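Local coordinates for SusD family protein (Bacteroides uniformis, PDB 7KV1), which probably captures beta-glucans at the bacterial cell surface, as a SusD-type glycan-binding protein built on a tetratricopeptide-repeat helical scaffold, at residues Gln187-Leu192 against Glu239-Gln244; Met235-Met240 against Ser251-Tyr256; Leu98-Ala103 against Gly497-Ser502. All blocks are in the same frame, centred on the assembly; numbering follows the deposited sequence.

Interaction 1 (Gln187-Leu192 against Glu239-Gln244); sequences QVYAEL and EMVMYQ. With EDO (1,2-ethanediol), chain D.
The helix carrying Tyr189 and Leu192 runs nearly antiparallel to the one carrying Met240 and Gln244, their segment axes 11.2 Å apart at an angle of 153°, a spacing that Tyr189 fills. Its CG stands anti to the backbone N (chi1 177°), which sends the ring across to the other helix. Over one face lies Gln244, its CG 3.5 Å from the centroid of the Tyr189 ring and 7° off the normal, a CH-pi contact. The Gln244 amide, after a bend at chi2, continues almost parallel to the same ring. At the far end, Tyr189 OH comes within 3.6 Å of Val241 CG2. One turn along, the methyl CE of Met240 presses on Leu192 CB at 3.4 Å, tight for two carbons, and also nears Tyr189 CD1. Tyr189 OH bonds across to Asp246, just beyond helix 230-244, and Gln244 NE2 to Asp186, at the start of helix 185-201. To one side, Glu239 OE2 accepts a hydrogen bond from O2 of a 1,2-ethanediol, probably from the crystallisation liquor. Between the segments the contact is apolar and CH-pi, while the flanking aspartates add hydrogen bonds across the helix pair that probably fix how ring and amide are turned.

Interaction 2 (Met235-Met240 against Ser251-Tyr256); sequences MVYAEM and SKALGY. With EDO (1,2-ethanediol), chain D.
Tyr237 meets Tyr256 in a T-shaped pair, the edge of Tyr256 directed at the face of Tyr237. The ring centroids lie 5.1 Å apart with the planes at 82°, and the touching edge is the CD2-CE2 side of Tyr256, whose CD2 is 3.6 Å from Tyr237 CD2. This edge lies toward the rim of the Tyr237 face and not over its middle. The backbone of Ala253 passes the edge of the Tyr237 ring, while the Ala253 methyl, CB, touches Tyr237 CD2 at 3.9 Å. Lys252 completes the shell: its extended aliphatic chain crosses the end of Tyr237 at about a right angle, bringing CD within 3.5 Å of Tyr237 OH.

Behind these contacts stand the groups that set them. With CG anti to the backbone N (chi1 -175°), Tyr237 reaches over to helix 250-262. Its hydroxyl is hydrogen-bonded to Glu197 of a third helix, 185-201, and the same carboxylate oxygen forms a salt bridge with Lys252 NZ, so one anion holds both the phenol and the ammonium. Tyr256 is stacked in turn against Tyr234. Beside the aromatic group, two alanines let the backbones come close: the CA atoms of Ala238 and Ala253 are 5.1 Å apart.

The segment axes approach to 9.2 Å and make an angle of 148°, as suits a nearly antiparallel helical hairpin, here helices 230-244 and 250-262 joined by a short connection. Around it, helix 185-201 packs alongside both members, with Ile193 against Tyr237 and Ile200 against Tyr256, while helix 408-420 meets Met235 and Ala238, and helix 138-162 receives Val236 and Met240.

Interaction 3 (Leu98-Ala103 against Gly497-Ser502); sequences LFNYEA and GYRTNS
The guanidinium of Arg499 lies between the ring of Phe99, over one face, and the hydroxyl of Tyr101, over the opposite one. With Phe99 it forms an offset cation-pi stack, CZ lying 4.2 Å from the centroid of the Phe99 ring with the planes at 27°. Tyr101 OH, bonded to the backbone of Met78, sits above the middle of the group, 3.1 Å from Arg499 CZ. At the ring edges, Phe99 CE1 meets Tyr498 C, and Tyr101 faces Asn501 O, a buried oxygen with no partner in the model. The guanidinium edge is used as well: NE and NH2 both grip Phe99 O, and the NH2 bond, 2.9 Å from Arg499 NH2 to Phe99 O, meets an in-plane lone pair. The bend of the arginine at chi3 (-81°) turns this edge to the carbonyl. A leucine here would probably leave Phe99 O without its paired donors and the Phe99 face without its cation. Alongside, Asn100 OD1 accepts from Thr500 N at 2.8 Å and from Asn501 N, the donors arriving from opposite faces of its plane, while Asn100 ND2 reaches Thr500 OG1. Asn501 ND2 bonds nearly straight to Asn100 O, and to Glu102 OE2 from above the carboxylate plane. The helix ends in a Schellman motif, with Tyr101 at positive phi as C-prime, and the sequence-distant loop 497-502 supplies donors to the carbonyls of Phe99 and Asn100 there.

Overall arrangement
Interactions 1 and 2 are buried helix-helix contacts made by the same element, helix 230-244, which meets helix 185-201 at one segment and helix 250-262 at the next; their centres are about 11 Å apart and they share Glu239 and Met240. Both rely on tyrosine rings and aliphatic carbons, with no hydrogen bond across the segments. Interaction 3 is different in place and kind. Partly buried and about 27 and 32 Å, centre to centre, from the other two, it joins a helix end to a loop 394 residues later through a dense set of hydrogen bonds and a cation-pi stack. Along the chain, both helical contacts are nested inside the span it closes.

Interaction 1 (Gln187-Leu192 against Glu239-Gln244)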
loop_
_atom_site.group_PDB
_atom_site.type_symbol
_atom_site.label_atom_id
_atom_site.label_comp_id
_atom_site.label_asym_id
_atom_site.label_seq_id
_atom_site.Cartn_x
_atom_site.Cartn_y
_atom_site.Cartn_z
ATOM N N GLN A 187 -2.835 -20.182 -6.858
ATOM C CA GLN A 187 -2.594 -20.227 -8.324
ATOM C C GLN A 187 -2.246 -18.849 -8.855
ATOM O O GLN A 187 -1.360 -18.744 -9.718
ATOM C CB GLN A 187 -3.793 -20.814 -9.053
ATOM C CG GLN A 187 -3.909 -22.318 -8.795
ATOM C CD GLN A 187 -5.279 -22.895 -9.087
ATOM O OE1 GLN A 187 -6.223 -22.177 -9.429
ATOM N NE2 GLN A 187 -5.392 -24.211 -8.953
ATOM N N VAL A 188 -2.920 -17.817 -8.359
ATOM C CA VAL A 188 -2.653 -16.422 -8.775
ATOM C C VAL A 188 -1.207 -16.114 -8.388
ATOM O O VAL A 188 -0.458 -15.620 -9.246
ATOM C CB VAL A 188 -3.657 -15.453 -8.127
ATOM C CG1 VAL A 188 -3.290 -13.998 -8.390
ATOM C CG2 VAL A 188 -5.075 -15.747 -8.597
ATOM N N TYR A 189 -0.841 -16.413 -7.138
ATOM C CA TYR A 189 0.563 -16.258 -6.656
ATOM C C TYR A 189 1.553 -16.904 -7.628
ATOM O O TYR A 189 2.490 -16.230 -8.028
ATOM C CB TYR A 189 0.810 -16.817 -5.263
ATOM C CG TYR A 189 2.262 -16.674 -4.906
ATOM C CD1 TYR A 189 2.797 -15.444 -4.556
ATOM C CD2 TYR A 189 3.114 -17.758 -4.941
ATOM C CE1 TYR A 189 4.137 -15.310 -4.218
ATOM C CE2 TYR A 189 4.462 -17.624 -4.652
ATOM C CZ TYR A 189 4.974 -16.405 -4.245
ATOM O OH TYR A 189 6.314 -16.272 -3.952
ATOM N N ALA A 190 1.392 -18.187 -7.932
ATOM C CA ALA A 190 2.355 -18.954 -8.760
ATOM C C ALA A 190 2.542 -18.245 -10.102
ATOM O O ALA A 190 3.714 -18.048 -10.543
ATOM C CB ALA A 190 1.874 -20.386 -8.948
ATOM N N GLU A 191 1.440 -17.838 -10.716
ATOM C CA GLU A 191 1.460 -17.098 -11.990
ATOM C C GLU A 191 2.153 -15.746 -11.843
ATOM O O GLU A 191 3.041 -15.424 -12.672
ATOM C CB GLU A 191 0.045 -16.785 -12.448
ATOM C CG GLU A 191 -0.614 -17.978 -13.033
ATOM C CD GLU A 191 -0.339 -18.123 -14.502
ATOM O OE1 GLU A 191 0.642 -17.515 -14.972
ATOM O OE2 GLU A 191 -1.127 -18.834 -15.142
ATOM N N LEU A 192 1.689 -14.943 -10.904
ATOM C CA LEU A 192 2.168 -13.552 -10.752
ATOM C C LEU A 192 3.674 -13.536 -10.500
ATOM O O LEU A 192 4.352 -12.693 -11.104
ATOM C CB LEU A 192 1.475 -12.873 -9.576
ATOM C CG LEU A 192 0.166 -12.178 -9.876
ATOM C CD1 LEU A 192 -0.156 -11.221 -8.737
ATOM C CD2 LEU A 192 0.237 -11.450 -11.220
ATOM N N GLU A 239 7.466 -8.120 -1.327
ATOM C CA GLU A 239 6.106 -8.013 -0.768
ATOM C C GLU A 239 5.338 -9.298 -1.036
ATOM O O GLU A 239 4.747 -9.846 -0.087
ATOM C CB GLU A 239 5.367 -6.826 -1.394
ATOM C CG GLU A 239 3.935 -6.735 -0.903
ATOM C CD GLU A 239 3.245 -5.496 -1.400
ATOM O OE1 GLU A 239 3.861 -4.396 -1.283
ATOM O OE2 GLU A 239 2.117 -5.638 -1.900
ATOM N N MET A 240 5.349 -9.772 -2.279
ATOM C CA MET A 240 4.538 -10.948 -2.638
ATOM C C MET A 240 5.101 -12.199 -1.971
ATOM O O MET A 240 4.307 -13.007 -1.446
ATOM C CB MET A 240 4.513 -11.128 -4.152
ATOM C CG MET A 240 3.702 -10.061 -4.813
ATOM S SD MET A 240 3.478 -10.349 -6.589
ATOM C CE MET A 240 2.886 -12.043 -6.642
ATOM N N VAL A 241 6.420 -12.399 -2.056
ATOM C CA VAL A 241 7.058 -13.590 -1.442
ATOM C C VAL A 241 6.704 -13.586 0.063
ATOM O O VAL A 241 6.272 -14.628 0.621
ATOM C CB VAL A 241 8.574 -13.536 -1.711
ATOM C CG1 VAL A 241 9.331 -14.474 -0.801
ATOM C CG2 VAL A 241 8.888 -13.852 -3.160
ATOM N N MET A 242 6.816 -12.440 0.724
ATOM C CA MET A 242 6.557 -12.411 2.191
ATOM C C MET A 242 5.063 -12.684 2.462
ATOM O O MET A 242 4.723 -13.383 3.429
ATOM C CB MET A 242 7.043 -11.078 2.762
ATOM C CG MET A 242 8.585 -10.941 2.660
ATOM S SD MET A 242 9.155 -9.248 2.950
ATOM C CE MET A 242 9.150 -9.241 4.745
ATOM N N TYR A 243 4.170 -12.135 1.651
ATOM C CA TYR A 243 2.719 -12.251 1.910
ATOM C C TYR A 243 2.328 -13.711 1.712
ATOM O O TYR A 243 1.458 -14.180 2.372
ATOM C CB TYR A 243 1.879 -11.327 1.020
ATOM C CG TYR A 243 0.478 -11.207 1.563
ATOM C CD1 TYR A 243 0.226 -10.476 2.706
ATOM C CD2 TYR A 243 -0.607 -11.833 0.949
ATOM C CE1 TYR A 243 -1.042 -10.414 3.255
ATOM C CE2 TYR A 243 -1.892 -11.742 1.455
ATOM C CZ TYR A 243 -2.113 -11.027 2.625
ATOM O OH TYR A 243 -3.365 -10.956 3.171
ATOM N N GLN A 244 2.975 -14.407 0.790
ATOM C CA GLN A 244 2.687 -15.836 0.515
ATOM C C GLN A 244 3.324 -16.728 1.580
ATOM O O GLN A 244 2.930 -17.892 1.612
ATOM C CB GLN A 244 3.239 -16.230 -0.866
ATOM C CG GLN A 244 2.913 -17.627 -1.359
ATOM C CD GLN A 244 1.448 -17.947 -1.482
ATOM O OE1 GLN A 244 0.568 -17.095 -1.313
ATOM N NE2 GLN A 244 1.188 -19.225 -1.738
HETATM C C1 EDO D . -1.494 -4.707 -2.459
HETATM O O1 EDO D . -1.953 -3.809 -3.457
HETATM C C2 EDO D . -0.623 -4.053 -1.455
HETATM O O2 EDO D . 0.571 -3.534 -2.037
#

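Interaction 2 (Met235-Met240 against Ser251-Tyr256)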
loop_
_atom_site.group_PDB
_atom_site.type_symbol
_atom_site.label_atom_id
_atom_site.label_comp_id
_atom_site.label_asym_id
_atom_site.label_seq_id
_atom_site.Cartn_x
_atom_site.Cartn_y
_atom_site.Cartn_z
ATOM N N MET A 235 10.756 -4.570 -4.762
ATOM C CA MET A 235 9.885 -4.327 -3.586
ATOM C C MET A 235 8.576 -5.106 -3.761
ATOM O O MET A 235 8.082 -5.669 -2.794
ATOM C CB MET A 235 9.661 -2.823 -3.395
ATOM C CG MET A 235 10.969 -2.096 -3.015
ATOM S SD MET A 235 11.713 -2.701 -1.447
ATOM C CE MET A 235 10.564 -2.095 -0.216
ATOM N N VAL A 236 8.037 -5.166 -4.965
ATOM C CA VAL A 236 6.812 -5.980 -5.219
ATOM C C VAL A 236 7.169 -7.453 -4.987
ATOM O O VAL A 236 6.393 -8.203 -4.336
ATOM C CB VAL A 236 6.252 -5.746 -6.632
ATOM C CG1 VAL A 236 5.094 -6.704 -6.890
ATOM C CG2 VAL A 236 5.799 -4.306 -6.827
ATOM N N TYR A 237 8.335 -7.860 -5.486
ATOM C CA TYR A 237 8.799 -9.266 -5.386
ATOM C C TYR A 237 8.842 -9.640 -3.896
ATOM O O TYR A 237 8.252 -10.644 -3.527
ATOM C CB TYR A 237 10.144 -9.459 -6.089
ATOM C CG TYR A 237 10.612 -10.889 -6.128
ATOM C CD1 TYR A 237 10.185 -11.732 -7.138
ATOM C CD2 TYR A 237 11.427 -11.420 -5.148
ATOM C CE1 TYR A 237 10.588 -13.045 -7.207
ATOM C CE2 TYR A 237 11.844 -12.731 -5.202
ATOM C CZ TYR A 237 11.464 -13.534 -6.261
ATOM O OH TYR A 237 11.851 -14.834 -6.330
ATOM N N ALA A 238 9.530 -8.835 -3.082
ATOM C CA ALA A 238 9.691 -9.061 -1.637
ATOM C C ALA A 238 8.303 -9.096 -1.006
ATOM O O ALA A 238 8.026 -10.009 -0.251
ATOM C CB ALA A 238 10.555 -7.997 -1.022
ATOM N N GLU A 239 7.466 -8.120 -1.327
ATOM C CA GLU A 239 6.106 -8.013 -0.768
ATOM C C GLU A 239 5.338 -9.298 -1.036
ATOM O O GLU A 239 4.747 -9.846 -0.087
ATOM C CB GLU A 239 5.367 -6.826 -1.394
ATOM C CG GLU A 239 3.935 -6.735 -0.903
ATOM C CD GLU A 239 3.245 -5.496 -1.400
ATOM O OE1 GLU A 239 3.861 -4.396 -1.283
ATOM O OE2 GLU A 239 2.117 -5.638 -1.900
ATOM N N MET A 240 5.349 -9.772 -2.279
ATOM C CA MET A 240 4.538 -10.948 -2.638
ATOM C C MET A 240 5.101 -12.199 -1.971
ATOM O O MET A 240 4.307 -13.007 -1.446
ATOM C CB MET A 240 4.513 -11.128 -4.152
ATOM C CG MET A 240 3.702 -10.061 -4.813
ATOM S SD MET A 240 3.478 -10.349 -6.589
ATOM C CE MET A 240 2.886 -12.043 -6.642
ATOM N N SER A 251 15.535 -16.267 0.108
ATOM C CA SER A 251 16.944 -15.940 -0.242
ATOM C C SER A 251 17.017 -15.036 -1.482
ATOM O O SER A 251 17.825 -14.099 -1.510
ATOM C CB SER A 251 17.744 -17.207 -0.427
ATOM O OG SER A 251 17.810 -17.875 0.829
ATOM N N LYS A 252 16.252 -15.326 -2.522
ATOM C CA LYS A 252 16.259 -14.472 -3.725
ATOM C C LYS A 252 15.727 -13.087 -3.345
ATOM O O LYS A 252 16.318 -12.089 -3.770
ATOM C CB LYS A 252 15.427 -15.142 -4.809
ATOM C CG LYS A 252 15.567 -14.563 -6.192
ATOM C CD LYS A 252 15.114 -15.581 -7.223
ATOM C CE LYS A 252 14.783 -14.959 -8.554
ATOM N NZ LYS A 252 14.130 -15.940 -9.449
ATOM N N ALA A 253 14.616 -13.001 -2.603
ATOM C CA ALA A 253 14.054 -11.686 -2.225
ATOM C C ALA A 253 15.105 -10.901 -1.425
ATOM O O ALA A 253 15.284 -9.658 -1.665
ATOM C CB ALA A 253 12.769 -11.857 -1.467
ATOM N N LEU A 254 15.789 -11.589 -0.511
ATOM C CA LEU A 254 16.874 -10.978 0.312
ATOM C C LEU A 254 17.955 -10.420 -0.600
ATOM O O LEU A 254 18.339 -9.272 -0.425
ATOM C CB LEU A 254 17.440 -12.041 1.236
ATOM C CG LEU A 254 18.557 -11.590 2.167
ATOM C CD1 LEU A 254 18.166 -10.288 2.860
ATOM C CD2 LEU A 254 18.822 -12.698 3.181
ATOM N N GLY A 255 18.385 -11.207 -1.581
ATOM C CA GLY A 255 19.359 -10.772 -2.603
ATOM C C GLY A 255 18.928 -9.466 -3.238
ATOM O O GLY A 255 19.753 -8.536 -3.308
ATOM N N TYR A 256 17.663 -9.332 -3.616
ATOM C CA TYR A 256 17.171 -8.101 -4.283
ATOM C C TYR A 256 17.213 -6.930 -3.310
ATOM O O TYR A 256 17.614 -5.834 -3.727
ATOM C CB TYR A 256 15.778 -8.293 -4.866
ATOM C CG TYR A 256 15.686 -9.285 -6.001
ATOM C CD1 TYR A 256 16.690 -9.385 -6.947
ATOM C CD2 TYR A 256 14.593 -10.120 -6.149
ATOM C CE1 TYR A 256 16.630 -10.289 -7.993
ATOM C CE2 TYR A 256 14.494 -10.999 -7.218
ATOM C CZ TYR A 256 15.515 -11.088 -8.149
ATOM O OH TYR A 256 15.461 -11.970 -9.205
HETATM C C1 EDO D . -1.494 -4.707 -2.459
HETATM O O1 EDO D . -1.953 -3.809 -3.457
HETATM C C2 EDO D . -0.623 -4.053 -1.455
HETATM O O2 EDO D . 0.571 -3.534 -2.037
#

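Interaction 3 (Leu98-Ala103 against Gly497-Ser502)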
loop_
_atom_site.group_PDB
_atom_site.type_symbol
_atom_site.label_atom_id
_atom_site.label_comp_id
_atom_site.label_asym_id
_atom_site.label_seq_id
_atom_site.Cartn_x
_atom_site.Cartn_y
_atom_site.Cartn_z
ATOM N N LEU A 98 -16.192 -4.073 6.700
ATOM C CA LEU A 98 -14.855 -4.682 6.482
ATOM C C LEU A 98 -14.083 -4.613 7.790
ATOM O O LEU A 98 -13.462 -5.609 8.178
ATOM C CB LEU A 98 -14.143 -3.924 5.353
ATOM C CG LEU A 98 -14.684 -4.259 3.959
ATOM C CD1 LEU A 98 -14.392 -3.158 2.966
ATOM C CD2 LEU A 98 -14.127 -5.596 3.478
ATOM N N PHE A 99 -14.129 -3.466 8.451
ATOM C CA PHE A 99 -13.418 -3.201 9.717
ATOM C C PHE A 99 -13.828 -4.237 10.761
ATOM O O PHE A 99 -12.969 -4.678 11.553
ATOM C CB PHE A 99 -13.678 -1.769 10.183
ATOM C CG PHE A 99 -13.403 -1.536 11.644
ATOM C CD1 PHE A 99 -14.386 -1.808 12.577
ATOM C CD2 PHE A 99 -12.181 -1.078 12.087
ATOM C CE1 PHE A 99 -14.161 -1.597 13.918
ATOM C CE2 PHE A 99 -11.942 -0.900 13.443
ATOM C CZ PHE A 99 -12.938 -1.144 14.345
ATOM N N ASN A 100 -15.092 -4.629 10.750
ATOM C CA ASN A 100 -15.646 -5.577 11.745
ATOM C C ASN A 100 -15.749 -7.010 11.203
ATOM O O ASN A 100 -16.442 -7.817 11.866
ATOM C CB ASN A 100 -16.989 -5.073 12.232
ATOM C CG ASN A 100 -17.312 -5.636 13.594
ATOM O OD1 ASN A 100 -16.404 -5.969 14.366
ATOM N ND2 ASN A 100 -18.592 -5.835 13.823
ATOM N N TYR A 101 -15.151 -7.314 10.040
ATOM C CA TYR A 101 -15.110 -8.700 9.467
ATOM C C TYR A 101 -16.517 -9.206 9.208
ATOM O O TYR A 101 -16.772 -10.421 9.366
ATOM C CB TYR A 101 -14.321 -9.646 10.379
ATOM C CG TYR A 101 -13.030 -9.003 10.817
ATOM C CD1 TYR A 101 -12.179 -8.403 9.895
ATOM C CD2 TYR A 101 -12.726 -8.867 12.151
ATOM C CE1 TYR A 101 -11.024 -7.752 10.287
ATOM C CE2 TYR A 101 -11.572 -8.221 12.553
ATOM C CZ TYR A 101 -10.713 -7.665 11.624
ATOM O OH TYR A 101 -9.626 -6.965 12.085
ATOM N N GLU A 102 -17.374 -8.298 8.732
ATOM C CA GLU A 102 -18.810 -8.552 8.459
ATOM C C GLU A 102 -19.163 -8.017 7.078
ATOM O O GLU A 102 -20.357 -7.777 6.850
ATOM C CB GLU A 102 -19.718 -7.844 9.457
ATOM C CG GLU A 102 -19.671 -8.419 10.820
ATOM C CD GLU A 102 -20.714 -7.780 11.724
ATOM O OE1 GLU A 102 -21.141 -6.642 11.395
ATOM O OE2 GLU A 102 -21.068 -8.430 12.771
ATOM N N ALA A 103 -18.190 -7.881 6.179
ATOM C CA ALA A 103 -18.457 -7.482 4.779
ATOM C C ALA A 103 -19.348 -8.542 4.136
ATOM O O ALA A 103 -19.402 -9.666 4.610
ATOM C CB ALA A 103 -17.163 -7.295 4.018
ATOM N N GLY A 497 -16.554 -1.103 21.959
ATOM C CA GLY A 497 -17.684 -1.764 21.260
ATOM C C GLY A 497 -17.701 -1.563 19.745
ATOM O O GLY A 497 -18.737 -1.848 19.106
ATOM N N TYR A 498 -16.603 -1.092 19.161
ATOM C CA TYR A 498 -16.512 -0.764 17.715
ATOM C C TYR A 498 -16.269 -2.052 16.926
ATOM O O TYR A 498 -17.145 -2.542 16.220
ATOM C CB TYR A 498 -15.431 0.297 17.479
ATOM C CG TYR A 498 -15.683 1.668 18.080
ATOM C CD1 TYR A 498 -16.958 2.163 18.322
ATOM C CD2 TYR A 498 -14.614 2.454 18.446
ATOM C CE1 TYR A 498 -17.150 3.434 18.860
ATOM C CE2 TYR A 498 -14.777 3.711 19.000
ATOM C CZ TYR A 498 -16.053 4.207 19.204
ATOM O OH TYR A 498 -16.162 5.463 19.734
ATOM N N ARG A 499 -15.095 -2.649 17.087
ATOM C CA ARG A 499 -14.828 -4.005 16.561
ATOM C C ARG A 499 -15.409 -4.997 17.564
ATOM O O ARG A 499 -15.009 -4.925 18.721
ATOM C CB ARG A 499 -13.334 -4.279 16.409
ATOM C CG ARG A 499 -13.048 -5.629 15.776
ATOM C CD ARG A 499 -11.583 -5.694 15.344
ATOM N NE ARG A 499 -11.423 -5.026 14.081
ATOM C CZ ARG A 499 -10.342 -4.363 13.662
ATOM N NH1 ARG A 499 -9.289 -4.198 14.453
ATOM N NH2 ARG A 499 -10.359 -3.828 12.454
ATOM N N THR A 500 -16.315 -5.862 17.120
ATOM C CA THR A 500 -16.986 -6.857 18.005
ATOM C C THR A 500 -16.638 -8.278 17.556
ATOM O O THR A 500 -17.017 -9.164 18.296
ATOM C CB THR A 500 -18.509 -6.700 18.013
ATOM O OG1 THR A 500 -18.917 -6.963 16.671
ATOM C CG2 THR A 500 -18.948 -5.333 18.507
ATOM N N ASN A 501 -15.938 -8.463 16.413
ATOM C CA ASN A 501 -15.504 -9.784 15.891
ATOM C C ASN A 501 -13.975 -9.856 15.999
ATOM O O ASN A 501 -13.294 -8.783 16.016
ATOM C CB ASN A 501 -16.077 -10.021 14.488
ATOM C CG ASN A 501 -17.595 -10.038 14.469
ATOM O OD1 ASN A 501 -18.224 -10.760 15.232
ATOM N ND2 ASN A 501 -18.200 -9.224 13.621
ATOM N N SER A 502 -13.436 -11.061 16.149
ATOM C CA SER A 502 -11.983 -11.340 16.027
ATOM C C SER A 502 -11.673 -11.821 14.604
ATOM O O SER A 502 -12.479 -12.547 13.996
ATOM C CB SER A 502 -11.548 -12.318 17.056
ATOM O OG SER A 502 -11.850 -11.807 18.342
#